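Shikimate 5'-dehydrogenase (Methanocaldococcus jannaschii, PDB 1NVT) binds NADP in a Rossmann-type domain and probably catalyses the reversible NADP-dependent reduction of 3-dehydroshikimate to shikimate in aromatic amino acid biosynthesis. Local coordinates at residues A[174-178]-A[179-183]. Sequence-based numbering, arbitrary orientation.
Sequences LNKKF and GEEVK
Glu180 lies alongside Lys177 in the same direction, and its OE2 lies 3.4 Å from Lys177 CD. The ammonium stays farther off, 5.5 Å between Lys177 NZ and Glu180 OE2, so the aliphatic part of the lysine makes the contact. Glu181 turns back over the chain: with CG beside its own backbone N (chi1 -71°) and the rest extended, its carboxylate reaches the amide of Lys177, where Lys177 N donates to Glu181 OE1 at 2.7 Å, nearly straight at 167°, OE1 accepting through its anti lone pair, the one away from OE2. Glu181 OE1 also lies 3.2 Å from Lys176 CB, and the lysine chain runs roughly perpendicular to the glutamate. Lys177 O accepts two bonds, from Glu181 N at 2.8 Å and, straighter, from Val182 N at 3.2 Å, so side chain and backbone together clamp the turn. Val182 sets CG2 against Lys176 CB (3.9 Å) and, like Phe178, packs on Ala167 of helix 160-174. Lys183 continues strand 182-185, bonded through its backbone to Ile153 and Ile155. The short, weakly bonded helical turn 178-181 links helix 160-174 to strand 182-185, the outermost strand of the parallel sheet within the chain, as in Rossmann-type folds.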
loop_
_atom_site.group_PDB
_atom_site.type_symbol
_atom_site.label_atom_id
_atom_site.label_comp_id
_atom_site.label_asym_id
_atom_site.label_seq_id
_atom_site.Cartn_x
_atom_site.Cartn_y
_atom_site.Cartn_z
ATOM N N LEU A 174 -4.671 0.172 37.612
ATOM C CA LEU A 174 -6.033 -0.349 37.579
ATOM C C LEU A 174 -6.716 -0.269 38.950
ATOM O O LEU A 174 -7.889 -0.632 39.093
ATOM C CB LEU A 174 -6.036 -1.799 37.084
ATOM C CG LEU A 174 -5.443 -2.094 35.701
ATOM C CD1 LEU A 174 -5.667 -3.561 35.366
ATOM C CD2 LEU A 174 -6.091 -1.207 34.651
ATOM N N ASN A 175 -5.978 0.213 39.948
ATOM C CA ASN A 175 -6.494 0.339 41.308
ATOM C C ASN A 175 -6.975 -0.994 41.886
ATOM O O ASN A 175 -8.178 -1.258 41.984
ATOM C CB ASN A 175 -7.619 1.375 41.350
ATOM C CG ASN A 175 -8.376 1.358 42.663
ATOM O OD1 ASN A 175 -9.403 0.685 42.794
ATOM N ND2 ASN A 175 -7.865 2.090 43.652
ATOM N N LYS A 176 -6.016 -1.832 42.259
ATOM C CA LYS A 176 -6.297 -3.137 42.844
ATOM C C LYS A 176 -5.369 -3.357 44.034
ATOM O O LYS A 176 -4.401 -2.614 44.229
ATOM C CB LYS A 176 -6.079 -4.259 41.816
ATOM C CG LYS A 176 -7.279 -4.583 40.921
ATOM C CD LYS A 176 -7.585 -3.470 39.932
ATOM C CE LYS A 176 -8.713 -3.863 38.981
ATOM N NZ LYS A 176 -9.992 -4.160 39.688
ATOM N N LYS A 177 -5.672 -4.378 44.830
ATOM C CA LYS A 177 -4.863 -4.697 45.997
ATOM C C LYS A 177 -3.623 -5.439 45.532
ATOM O O LYS A 177 -3.723 -6.490 44.902
ATOM C CB LYS A 177 -5.656 -5.558 46.986
ATOM C CG LYS A 177 -6.918 -4.879 47.514
ATOM C CD LYS A 177 -7.580 -5.680 48.632
ATOM C CE LYS A 177 -8.873 -5.013 49.097
ATOM N NZ LYS A 177 -8.664 -3.600 49.532
ATOM N N PHE A 178 -2.459 -4.881 45.849
ATOM C CA PHE A 178 -1.193 -5.474 45.452
ATOM C C PHE A 178 -1.053 -6.946 45.830
ATOM O O PHE A 178 -1.415 -7.827 45.056
ATOM C CB PHE A 178 -0.025 -4.675 46.040
ATOM C CG PHE A 178 1.320 -5.117 45.536
ATOM C CD1 PHE A 178 1.579 -5.172 44.169
ATOM C CD2 PHE A 178 2.323 -5.499 46.422
ATOM C CE1 PHE A 178 2.816 -5.603 43.691
ATOM C CE2 PHE A 178 3.564 -5.929 45.953
ATOM C CZ PHE A 178 3.810 -5.982 44.586
ATOM N N GLY A 179 -0.536 -7.212 47.024
ATOM C CA GLY A 179 -0.335 -8.585 47.456
ATOM C C GLY A 179 -1.535 -9.515 47.412
ATOM O O GLY A 179 -1.441 -10.654 47.874
ATOM N N GLU A 180 -2.654 -9.061 46.854
ATOM C CA GLU A 180 -3.847 -9.903 46.798
ATOM C C GLU A 180 -4.432 -10.126 45.402
ATOM O O GLU A 180 -4.463 -11.259 44.923
ATOM C CB GLU A 180 -4.919 -9.332 47.729
ATOM C CG GLU A 180 -6.216 -10.127 47.767
ATOM C CD GLU A 180 -7.147 -9.656 48.870
ATOM O OE1 GLU A 180 -6.839 -9.912 50.055
ATOM O OE2 GLU A 180 -8.181 -9.023 48.557
ATOM N N GLU A 181 -4.900 -9.059 44.756
ATOM C CA GLU A 181 -5.481 -9.175 43.415
ATOM C C GLU A 181 -4.411 -9.309 42.329
ATOM O O GLU A 181 -4.568 -10.075 41.376
ATOM C CB GLU A 181 -6.378 -7.967 43.120
ATOM C CG GLU A 181 -7.673 -7.964 43.925
ATOM C CD GLU A 181 -8.477 -6.683 43.761
ATOM O OE1 GLU A 181 -7.920 -5.596 44.040
ATOM O OE2 GLU A 181 -9.662 -6.765 43.363
ATOM N N VAL A 182 -3.326 -8.559 42.487
ATOM C CA VAL A 182 -2.217 -8.576 41.547
ATOM C C VAL A 182 -0.952 -9.008 42.291
ATOM O O VAL A 182 -0.302 -8.198 42.959
ATOM C CB VAL A 182 -1.983 -7.173 40.944
ATOM C CG1 VAL A 182 -0.901 -7.236 39.870
ATOM C CG2 VAL A 182 -3.280 -6.634 40.373
ATOM N N LYS A 183 -0.608 -10.286 42.174
ATOM C CA LYS A 183 0.569 -10.819 42.842
ATOM C C LYS A 183 1.712 -11.076 41.871
ATOM O O LYS A 183 1.537 -11.022 40.651
ATOM C CB LYS A 183 0.221 -12.124 43.564
ATOM C CG LYS A 183 -0.856 -11.989 44.630
ATOM C CD LYS A 183 -1.070 -13.303 45.361
ATOM C CE LYS A 183 -2.171 -13.182 46.406
ATOM N NZ LYS A 183 -2.369 -14.469 47.133
#